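Leucine aminopeptidase 1, chloroplastic (Solanum lycopersicum, PDB 5D8N) removes N-terminal amino acids, leucine by preference, from peptides as a metal-dependent homohexameric aminopeptidase, and also acts as a protein-folding chaperone. Local coordinates at residues A[30-35]-A[201-206]; A[164-169]-A[183-188]; A[157-162]-A[191-196]; A[207-212]-A[340-345]. The protein carries 1 engineered substitution. One frame throughout, in Å; residues are numbered along the deposited sequence. Where two conformers were deposited one is given.

Interaction 1 of 4, residues A[30-35]-A[201-206]. With MG (magnesium ion), chain G.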
# COMPACT_ATOMS: atom_id res chain seq x y z
N ILE A 30 4.95 -30.02 40.63
CA ILE A 30 6.32 -30.26 41.01
C ILE A 30 6.39 -30.14 42.53
O ILE A 30 5.77 -29.25 43.12
CB ILE A 30 7.26 -29.24 40.33
CG1 ILE A 30 7.17 -29.42 38.81
CG2 ILE A 30 8.68 -29.45 40.78
CD1 ILE A 30 7.64 -28.20 38.03
N SER A 31 7.07 -31.09 43.16
CA SER A 31 7.32 -31.03 44.58
C SER A 31 8.59 -30.23 44.83
O SER A 31 9.68 -30.65 44.43
CB SER A 31 7.45 -32.46 45.14
OG SER A 31 7.72 -32.43 46.53
N ILE A 32 8.45 -29.06 45.45
CA ILE A 32 9.60 -28.16 45.63
C ILE A 32 9.91 -28.02 47.11
O ILE A 32 9.03 -27.74 47.92
CB ILE A 32 9.31 -26.76 45.06
CG1 ILE A 32 8.89 -26.87 43.62
CG2 ILE A 32 10.53 -25.87 45.22
CD1 ILE A 32 8.61 -25.55 42.96
N GLY A 33 11.17 -28.16 47.46
CA GLY A 33 11.58 -28.00 48.84
C GLY A 33 12.98 -27.47 48.93
O GLY A 33 13.79 -27.64 48.00
N ALA A 34 13.24 -26.76 50.02
CA ALA A 34 14.59 -26.29 50.32
C ALA A 34 15.24 -27.27 51.29
O ALA A 34 14.56 -27.75 52.20
CB ALA A 34 14.52 -24.91 50.93
N LYS A 35 16.42 -27.77 50.92
CA LYS A 35 17.12 -28.84 51.66
C LYS A 35 18.48 -28.34 52.12
O LYS A 35 19.08 -27.49 51.47
CB LYS A 35 17.37 -30.10 50.82
CG LYS A 35 16.20 -30.62 50.01
CD LYS A 35 15.12 -31.19 50.91
CE LYS A 35 14.02 -31.84 50.09
NZ LYS A 35 12.84 -32.17 50.94
N ARG A 201 7.63 -20.91 53.24
CA ARG A 201 6.54 -19.96 53.01
C ARG A 201 6.77 -19.16 51.72
O ARG A 201 5.82 -18.86 50.99
CB ARG A 201 6.33 -19.00 54.18
CG ARG A 201 5.60 -19.63 55.37
CD ARG A 201 5.11 -18.60 56.40
NE ARG A 201 6.20 -17.88 57.05
CZ ARG A 201 6.87 -18.32 58.11
NH1 ARG A 201 6.60 -19.52 58.62
NH2 ARG A 201 7.86 -17.59 58.61
N LYS A 202 8.00 -18.75 51.50
CA LYS A 202 8.30 -17.93 50.35
C LYS A 202 8.18 -18.74 49.06
O LYS A 202 7.69 -18.25 48.04
CB LYS A 202 9.71 -17.36 50.49
CG LYS A 202 9.97 -16.19 49.54
CD LYS A 202 9.33 -14.89 49.99
CE LYS A 202 9.44 -13.84 48.89
NZ LYS A 202 8.79 -12.54 49.26
N ILE A 203 8.59 -19.99 49.11
CA ILE A 203 8.47 -20.89 47.98
C ILE A 203 6.99 -21.09 47.68
O ILE A 203 6.60 -21.12 46.51
CB ILE A 203 9.19 -22.22 48.22
CG1 ILE A 203 10.71 -22.01 48.16
CG2 ILE A 203 8.77 -23.29 47.22
CD1 ILE A 203 11.50 -23.19 48.71
N LYS A 204 6.19 -21.26 48.72
CA LYS A 204 4.76 -21.48 48.57
C LYS A 204 4.11 -20.25 47.91
O LYS A 204 3.19 -20.37 47.08
CB LYS A 204 4.16 -21.77 49.94
CG LYS A 204 2.87 -22.56 49.91
CD LYS A 204 3.06 -24.02 49.58
CE LYS A 204 1.94 -24.86 50.18
NZ LYS A 204 0.57 -24.35 49.88
N TYR A 205 4.49 -19.06 48.37
CA TYR A 205 4.02 -17.82 47.78
C TYR A 205 4.30 -17.84 46.28
O TYR A 205 3.40 -17.56 45.49
CB TYR A 205 4.68 -16.60 48.45
CG TYR A 205 4.54 -15.28 47.70
CD1 TYR A 205 3.36 -14.54 47.73
CD2 TYR A 205 5.63 -14.71 47.07
CE1 TYR A 205 3.23 -13.35 47.01
CE2 TYR A 205 5.53 -13.49 46.43
CZ TYR A 205 4.32 -12.83 46.37
OH TYR A 205 4.24 -11.62 45.71
N ALA A 206 5.53 -18.19 45.92
CA ALA A 206 5.94 -18.21 44.52
C ALA A 206 5.06 -19.19 43.75
O ALA A 206 4.61 -18.91 42.63
CB ALA A 206 7.41 -18.60 44.37
MG MG G . 6.68 -27.79 48.36
O HOH W 1 5.83 -28.04 46.36
O HOH W 2 7.02 -29.87 48.36
O HOH W 3 4.84 -28.45 49.56
O HOH W 4 8.08 -27.53 50.48
O HOH W 5 6.27 -25.98 48.46
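Ile32, on edge strand 31-35, and Ile203, on helix 197-221, cross obliquely, each offering its CG2 methyl to the other: Ile32 CG2 lies 3.7 Å from Ile203 CG2. In Ile203 the CG2 branch stands anti to the backbone N and the CG1 branch anti to the carbonyl carbon (chi1 -72°). This sends CG2 to Ile32 and lets Ile203 CD1, at the end of the CG1 branch, reach Ala34 CB at 4.1 Å. Ile32 and Ala34 alternate with Gly33 along the strand, so both face the helix. Ile32 also packs on Ile190 of neighbouring strand 187-191. Cut back to an alanine, Ile203 would probably leave Ile32 and Ala34 without their partner on this helix turn and open a gap between strand and helix. Next to this apolar patch a magnesium ion takes Ile32 O as a ligand at 2.4 Å, five waters completing its shell; water 1, one of them, also accepts from Ile32 N at 3.0 Å. Between the two segments the contact is thus methyl packing, while the strand's polar backbone atoms turn to the metal and its waters, to strand 187-191 and, from Ala34 N, to the carboxylate of Glu200, earlier in the same helix.

Interaction 2 of 4, residues A[164-169]-A[183-188]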
# COMPACT_ATOMS: atom_id res chain seq x y z
N THR A 164 10.16 -20.16 40.91
CA THR A 164 9.31 -19.54 39.90
C THR A 164 9.84 -19.87 38.50
O THR A 164 9.09 -20.33 37.62
CB THR A 164 9.27 -18.01 40.11
OG1 THR A 164 8.63 -17.70 41.36
CG2 THR A 164 8.58 -17.33 38.99
N GLY A 165 11.14 -19.73 38.30
CA GLY A 165 11.72 -19.99 36.98
C GLY A 165 11.55 -21.45 36.55
O GLY A 165 11.28 -21.75 35.40
N VAL A 166 11.71 -22.36 37.50
CA VAL A 166 11.56 -23.79 37.19
C VAL A 166 10.09 -24.10 36.83
O VAL A 166 9.84 -24.84 35.91
CB VAL A 166 12.03 -24.67 38.34
CG1 VAL A 166 11.69 -26.13 38.08
CG2 VAL A 166 13.52 -24.50 38.53
N VAL A 167 9.14 -23.59 37.63
CA VAL A 167 7.73 -23.91 37.46
C VAL A 167 7.24 -23.33 36.14
O VAL A 167 6.69 -24.04 35.31
CB VAL A 167 6.87 -23.38 38.64
CG1 VAL A 167 5.38 -23.56 38.36
CG2 VAL A 167 7.20 -24.14 39.92
N LEU A 168 7.55 -22.06 35.89
CA LEU A 168 7.07 -21.43 34.68
C LEU A 168 7.82 -21.96 33.47
O LEU A 168 7.24 -22.14 32.43
CB LEU A 168 7.27 -19.91 34.77
CG LEU A 168 6.46 -19.24 35.86
CD1 LEU A 168 6.70 -17.72 35.78
CD2 LEU A 168 5.00 -19.58 35.66
N GLY A 169 9.10 -22.31 33.64
CA GLY A 169 9.89 -22.84 32.56
C GLY A 169 9.49 -24.24 32.16
O GLY A 169 9.68 -24.61 31.01
N SER A 183 5.39 -33.48 30.69
CA SER A 183 6.59 -33.12 31.46
C SER A 183 7.02 -34.24 32.41
O SER A 183 6.22 -34.82 33.16
CB SER A 183 6.37 -31.82 32.24
OG SER A 183 7.50 -31.51 33.04
N THR A 184 8.32 -34.51 32.40
CA THR A 184 8.89 -35.53 33.28
C THR A 184 9.20 -34.98 34.67
O THR A 184 9.55 -35.75 35.58
CB THR A 184 10.18 -36.10 32.66
OG1 THR A 184 11.12 -35.04 32.41
CG2 THR A 184 9.85 -36.82 31.36
N LEU A 185 9.27 -33.65 34.80
CA LEU A 185 9.81 -33.05 36.03
C LEU A 185 8.88 -33.23 37.23
O LEU A 185 7.70 -32.90 37.16
CB LEU A 185 10.09 -31.57 35.82
CG LEU A 185 10.78 -30.90 37.00
CD1 LEU A 185 12.09 -31.60 37.31
CD2 LEU A 185 11.03 -29.45 36.67
N GLU A 186 9.37 -33.86 38.29
CA GLU A 186 8.51 -34.20 39.42
C GLU A 186 8.93 -33.47 40.68
O GLU A 186 8.11 -33.24 41.56
CB GLU A 186 8.56 -35.70 39.68
CG GLU A 186 7.77 -36.51 38.66
CD GLU A 186 7.92 -38.01 38.85
OE1 GLU A 186 8.50 -38.48 39.86
OE2 GLU A 186 7.45 -38.74 37.95
N SER A 187 10.23 -33.22 40.84
CA SER A 187 10.68 -32.57 42.06
C SER A 187 11.84 -31.62 41.81
O SER A 187 12.67 -31.84 40.94
CB SER A 187 11.03 -33.61 43.13
OG SER A 187 12.27 -34.26 42.90
N LEU A 188 11.93 -30.60 42.65
CA LEU A 188 13.04 -29.67 42.67
C LEU A 188 13.49 -29.52 44.11
O LEU A 188 12.70 -29.12 44.98
CB LEU A 188 12.58 -28.31 42.14
CG LEU A 188 13.48 -27.11 42.45
CD1 LEU A 188 14.81 -27.17 41.72
CD2 LEU A 188 12.77 -25.82 42.09
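A single valine bears the whole of this contact from the helix: Val166, in helix 152-170, spreads its two methyls against two leucines three residues apart, Leu185 and Leu188. The CG1 branch, anti to the backbone N (chi1 172°), meets Leu185, with Val166 CG1 3.7 Å from Leu185 CD2; these two side chains cross at about a right angle. The CG2 branch faces Leu188, and Val166 CG2 stands 3.9 Å from Leu188 CD2, the two side chains reaching toward each other tip to tip. Leu188 CD2 also lies 4.0 Å from Val166 CB, so this one methyl rests against the fork of the valine as well as against a branch. Both leucines carry CG anti to the backbone N, and both present CD2 to the valine. Just before Leu185 the backbone folds into an ST turn: Ser183 OG accepts from Leu185 N at 3.3 Å, with an N-H...O angle of 155°. The three touching residues are buried, and what joins the segments is wholly apolar. Leu188 belongs to strand 187-191, which lies between strands 31-35 and 139-144 in the six-stranded sheet, and its side chain touches Ile32 on one neighbour and Ile140 and Val142 on the other. Helix 152-170 covers this part of the sheet, while its Thr164, Val167 and Leu168 turn to helix 197-221, which packs alongside through Ala206, Cys210 and Val213.

Interaction 3 of 4, residues A[157-162]-A[191-196]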
# COMPACT_ATOMS: atom_id res chain seq x y z
N ASN A 157 14.80 -15.05 48.94
CA ASN A 157 14.21 -14.44 47.76
C ASN A 157 14.78 -15.04 46.48
O ASN A 157 14.05 -15.27 45.54
CB ASN A 157 14.46 -12.92 47.76
CG ASN A 157 13.65 -12.19 48.82
OD1 ASN A 157 12.65 -12.70 49.34
ND2 ASN A 157 14.03 -10.95 49.09
N SER A 158 16.06 -15.41 46.51
CA SER A 158 16.65 -16.13 45.38
C SER A 158 16.03 -17.52 45.21
O SER A 158 15.73 -17.94 44.11
CB SER A 158 18.16 -16.28 45.53
OG SER A 158 18.75 -15.00 45.45
N ALA A 159 15.74 -18.19 46.32
CA ALA A 159 15.18 -19.52 46.26
C ALA A 159 13.81 -19.45 45.62
O ALA A 159 13.47 -20.30 44.80
CB ALA A 159 15.09 -20.14 47.65
N SER A 160 12.99 -18.48 46.03
CA SER A 160 11.63 -18.41 45.52
C SER A 160 11.58 -17.99 44.04
O SER A 160 10.74 -18.48 43.28
CB SER A 160 10.75 -17.50 46.36
OG SER A 160 11.16 -16.17 46.22
N ALA A 161 12.54 -17.19 43.63
CA ALA A 161 12.71 -16.81 42.24
C ALA A 161 13.22 -17.97 41.38
O ALA A 161 12.72 -18.18 40.28
CB ALA A 161 13.67 -15.62 42.12
N ILE A 162 14.11 -18.79 41.93
CA ILE A 162 14.54 -20.02 41.26
C ILE A 162 13.34 -20.95 41.05
O ILE A 162 13.13 -21.47 39.94
CB ILE A 162 15.62 -20.74 42.06
CG1 ILE A 162 16.96 -20.01 41.94
CG2 ILE A 162 15.79 -22.19 41.61
CD1 ILE A 162 17.98 -20.41 43.01
N LEU A 191 19.07 -25.93 47.02
CA LEU A 191 20.17 -26.20 47.93
C LEU A 191 20.99 -24.94 48.21
O LEU A 191 21.06 -24.01 47.39
CB LEU A 191 21.10 -27.26 47.35
CG LEU A 191 20.47 -28.56 46.83
CD1 LEU A 191 21.56 -29.49 46.30
CD2 LEU A 191 19.64 -29.24 47.90
N GLY A 192 21.53 -24.90 49.42
CA GLY A 192 22.50 -23.88 49.81
C GLY A 192 21.90 -22.57 50.27
O GLY A 192 22.63 -21.59 50.41
N LEU A 193 20.57 -22.46 50.23
CA LEU A 193 19.95 -21.16 50.41
C LEU A 193 19.12 -21.10 51.70
O LEU A 193 18.43 -20.11 51.94
CB LEU A 193 19.10 -20.78 49.20
CG LEU A 193 19.85 -20.55 47.88
CD1 LEU A 193 18.89 -20.33 46.71
CD2 LEU A 193 20.80 -19.37 47.97
N GLY A 194 19.19 -22.15 52.51
CA GLY A 194 18.49 -22.18 53.79
C GLY A 194 17.40 -23.24 53.81
O GLY A 194 17.11 -23.84 52.77
N THR A 195 16.92 -23.56 55.00
CA THR A 195 15.81 -24.50 55.19
C THR A 195 14.87 -23.97 56.26
O THR A 195 15.13 -22.95 56.88
CB THR A 195 16.26 -25.89 55.69
OG1 THR A 195 16.98 -25.74 56.91
CG2 THR A 195 17.14 -26.57 54.65
N GLY A 196 13.75 -24.65 56.45
CA GLY A 196 12.82 -24.31 57.51
C GLY A 196 11.60 -23.53 57.06
O GLY A 196 11.45 -23.23 55.87
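The backbones of Ala159, within helix 152-170, and Leu193, in the loop after strand 187-191, approach to 6.5 Å between their CA atoms. The contact belongs to the N-terminal domain of the M17 peptidases, of the macro-domain clan, where helices pack on a mixed six-stranded sheet; here the loop leads from strand 187-191 into helix 197-221. Several glycines shape this connection. Gly192 has a positive phi of 84°, which favours glycine, and Gly194 and Gly196 adopt backbone angles at which a CB would be jammed against the preceding carbonyl oxygen; Gly196 is also the N-cap of helix 197-221. Between the first two, Leu193 points toward helix 152-170 and supplies the loop's whole share of the packing. With CG anti to the carbonyl carbon (chi1 -66°) and the chain extended beyond it (chi2 173°), CD1 is carried out to pack against the helix. There Leu193 CD1 lies 3.9 Å from Ala159 CB, the small alanine letting the leucine come close to the helix backbone. One turn away along the helix, Ile162 extends its CG1 branch toward the same methyl, so that the two side chains meet tip to tip. Ser158 adds a looser touch through CB, while its hydroxyl is hydrogen-bonded to Ser154 O farther back in the helix. Around this buried cluster Leu193 also touches Thr147 and Leu144, and Ile162 packs on Val142 of strand 139-144 and on Leu124 of helix 119-134. At the centre of the packing, Leu193 CD1 is 3.8 Å from both Ala159 CA and Ile162 CD1.

Interaction 4 of 4, residues A[207-212]-A[340-345]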
# COMPACT_ATOMS: atom_id res chain seq x y z
N GLU A 207 4.82 -20.35 44.36
CA GLU A 207 3.96 -21.34 43.73
C GLU A 207 2.55 -20.79 43.51
O GLU A 207 1.95 -21.09 42.48
CB GLU A 207 3.92 -22.66 44.52
CG GLU A 207 5.23 -23.42 44.48
CD GLU A 207 5.27 -24.61 45.43
OE1 GLU A 207 4.86 -24.45 46.59
OE2 GLU A 207 5.71 -25.71 45.02
N HIS A 208 2.02 -20.03 44.46
CA HIS A 208 0.69 -19.48 44.33
C HIS A 208 0.66 -18.49 43.16
O HIS A 208 -0.29 -18.48 42.37
CB HIS A 208 0.25 -18.76 45.61
CG HIS A 208 0.13 -19.66 46.80
ND1 HIS A 208 -0.19 -20.99 46.68
CD2 HIS A 208 0.16 -19.39 48.13
CE1 HIS A 208 -0.32 -21.52 47.88
NE2 HIS A 208 -0.07 -20.58 48.77
N VAL A 209 1.68 -17.65 43.08
CA VAL A 209 1.75 -16.69 42.00
C VAL A 209 1.85 -17.44 40.66
O VAL A 209 1.15 -17.10 39.72
CB VAL A 209 2.94 -15.73 42.21
CG1 VAL A 209 3.14 -14.86 40.98
CG2 VAL A 209 2.67 -14.84 43.41
N CYS A 210 2.74 -18.43 40.56
CA CYS A 210 2.90 -19.20 39.33
C CYS A 210 1.58 -19.79 38.86
O CYS A 210 1.33 -19.85 37.66
CB CYS A 210 3.94 -20.31 39.45
SG CYS A 210 5.66 -19.71 39.60
N ALA A 211 0.76 -20.28 39.78
CA ALA A 211 -0.49 -20.89 39.35
C ALA A 211 -1.40 -19.84 38.69
O ALA A 211 -2.13 -20.13 37.74
CB ALA A 211 -1.19 -21.58 40.52
N GLY A 212 -1.33 -18.61 39.19
CA GLY A 212 -1.97 -17.49 38.52
C GLY A 212 -1.36 -17.15 37.17
O GLY A 212 -2.08 -16.91 36.22
N GLY A 340 -6.37 -15.57 45.83
CA GLY A 340 -7.26 -16.50 46.51
C GLY A 340 -6.51 -17.45 47.43
O GLY A 340 -6.98 -17.72 48.54
N GLU A 341 -5.32 -17.89 47.00
CA GLU A 341 -4.45 -18.70 47.82
C GLU A 341 -3.73 -17.89 48.88
O GLU A 341 -3.50 -18.37 49.98
CB GLU A 341 -3.39 -19.42 46.97
CG GLU A 341 -3.94 -20.42 45.98
CD GLU A 341 -4.13 -21.80 46.58
OE1 GLU A 341 -4.04 -21.95 47.82
OE2 GLU A 341 -4.56 -22.68 45.82
N ILE A 342 -3.17 -16.75 48.49
CA ILE A 342 -2.30 -15.98 49.38
C ILE A 342 -3.08 -15.34 50.52
O ILE A 342 -2.59 -15.25 51.65
CB ILE A 342 -1.55 -14.89 48.60
CG1 ILE A 342 -0.58 -15.53 47.60
CG2 ILE A 342 -0.81 -13.98 49.57
CD1 ILE A 342 -0.12 -14.58 46.51
N ARG A 343 -4.34 -14.99 50.26
CA ARG A 343 -5.27 -14.49 51.30
C ARG A 343 -4.74 -13.31 52.08
O ARG A 343 -4.80 -13.32 53.29
CB ARG A 343 -5.61 -15.56 52.34
CG ARG A 343 -6.34 -16.75 51.79
CD ARG A 343 -6.45 -17.81 52.88
NE ARG A 343 -7.49 -17.47 53.86
CZ ARG A 343 -8.75 -17.88 53.80
NH1 ARG A 343 -9.19 -18.60 52.77
NH2 ARG A 343 -9.63 -17.43 54.70
N PRO A 344 -4.38 -12.22 51.41
CA PRO A 344 -3.96 -11.07 52.19
C PRO A 344 -5.10 -10.43 52.97
O PRO A 344 -6.22 -10.31 52.49
CB PRO A 344 -3.43 -10.11 51.13
CG PRO A 344 -4.15 -10.50 49.88
CD PRO A 344 -4.30 -11.99 49.96
N SER A 345 -4.78 -9.93 54.16
CA SER A 345 -5.72 -9.14 54.94
C SER A 345 -5.49 -7.68 54.57
O SER A 345 -4.55 -7.35 53.82
CB SER A 345 -5.51 -9.37 56.45
OG SER A 345 -4.19 -8.96 56.81
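His208 of helix 197-221 lays one face of its imidazole against Glu341 of helix 327-342, and this is the tight part of the contact. Glu341 CB sits over the ring centre, 3.5 Å from the His208 centroid and 12° off the ring normal, a CH-pi contact. Glu341 bends at chi2 (-87°), which brings its carboxylate over the same face, above the ND1-CE1 side and nearly parallel to the ring (planes 9° apart). The groups approach without bonding: Glu341 OE1 stays 4.1 Å from His208 ND1, a distance at which charge could still bias the ring, and Glu341 OE2 is hydrogen-bonded to Tyr243 OH. Ile342 follows, its CG1 3.9 Å from His208 CB. Without the imidazole, as with a serine here, Glu341 CB is likely to lose the surface it rests on, and Ile342 CG1 part of its packing. The loose side is at Val209, whose CG2 lies 4.2 Å from Ile342 CD1. Val209 is nevertheless the one buried residue of the four; His208, Glu341 and Ile342 keep some exposure. Helix 197-221, which also packs on helix 152-170 of the N-terminal domain, here meets helix 327-342 of the catalytic domain, so the contact lies where the two M17 domains join.

Overall arrangement
Interactions 1, 2 and 3 lie in the buried interior around the six-stranded sheet, whereas interaction 4 is partly exposed. Helix 152-170 serves interactions 2 and 3, whose centres are 15 Å apart; helix 197-221 serves interactions 1 and 4, in consecutive segments. Interactions 1 and 2 meet at the sheet itself, where Ser31 O probably bonds to Leu188 N at 2.9 Å, and Cys210 of segment 207-212 packs on Thr164 of segment 164-169. The chemistry changes with place: aliphatic side chains in the first three, with a hydrated magnesium ion beside interaction 1, but an aromatic face and a carboxylate in interaction 4, toward the catalytic domain.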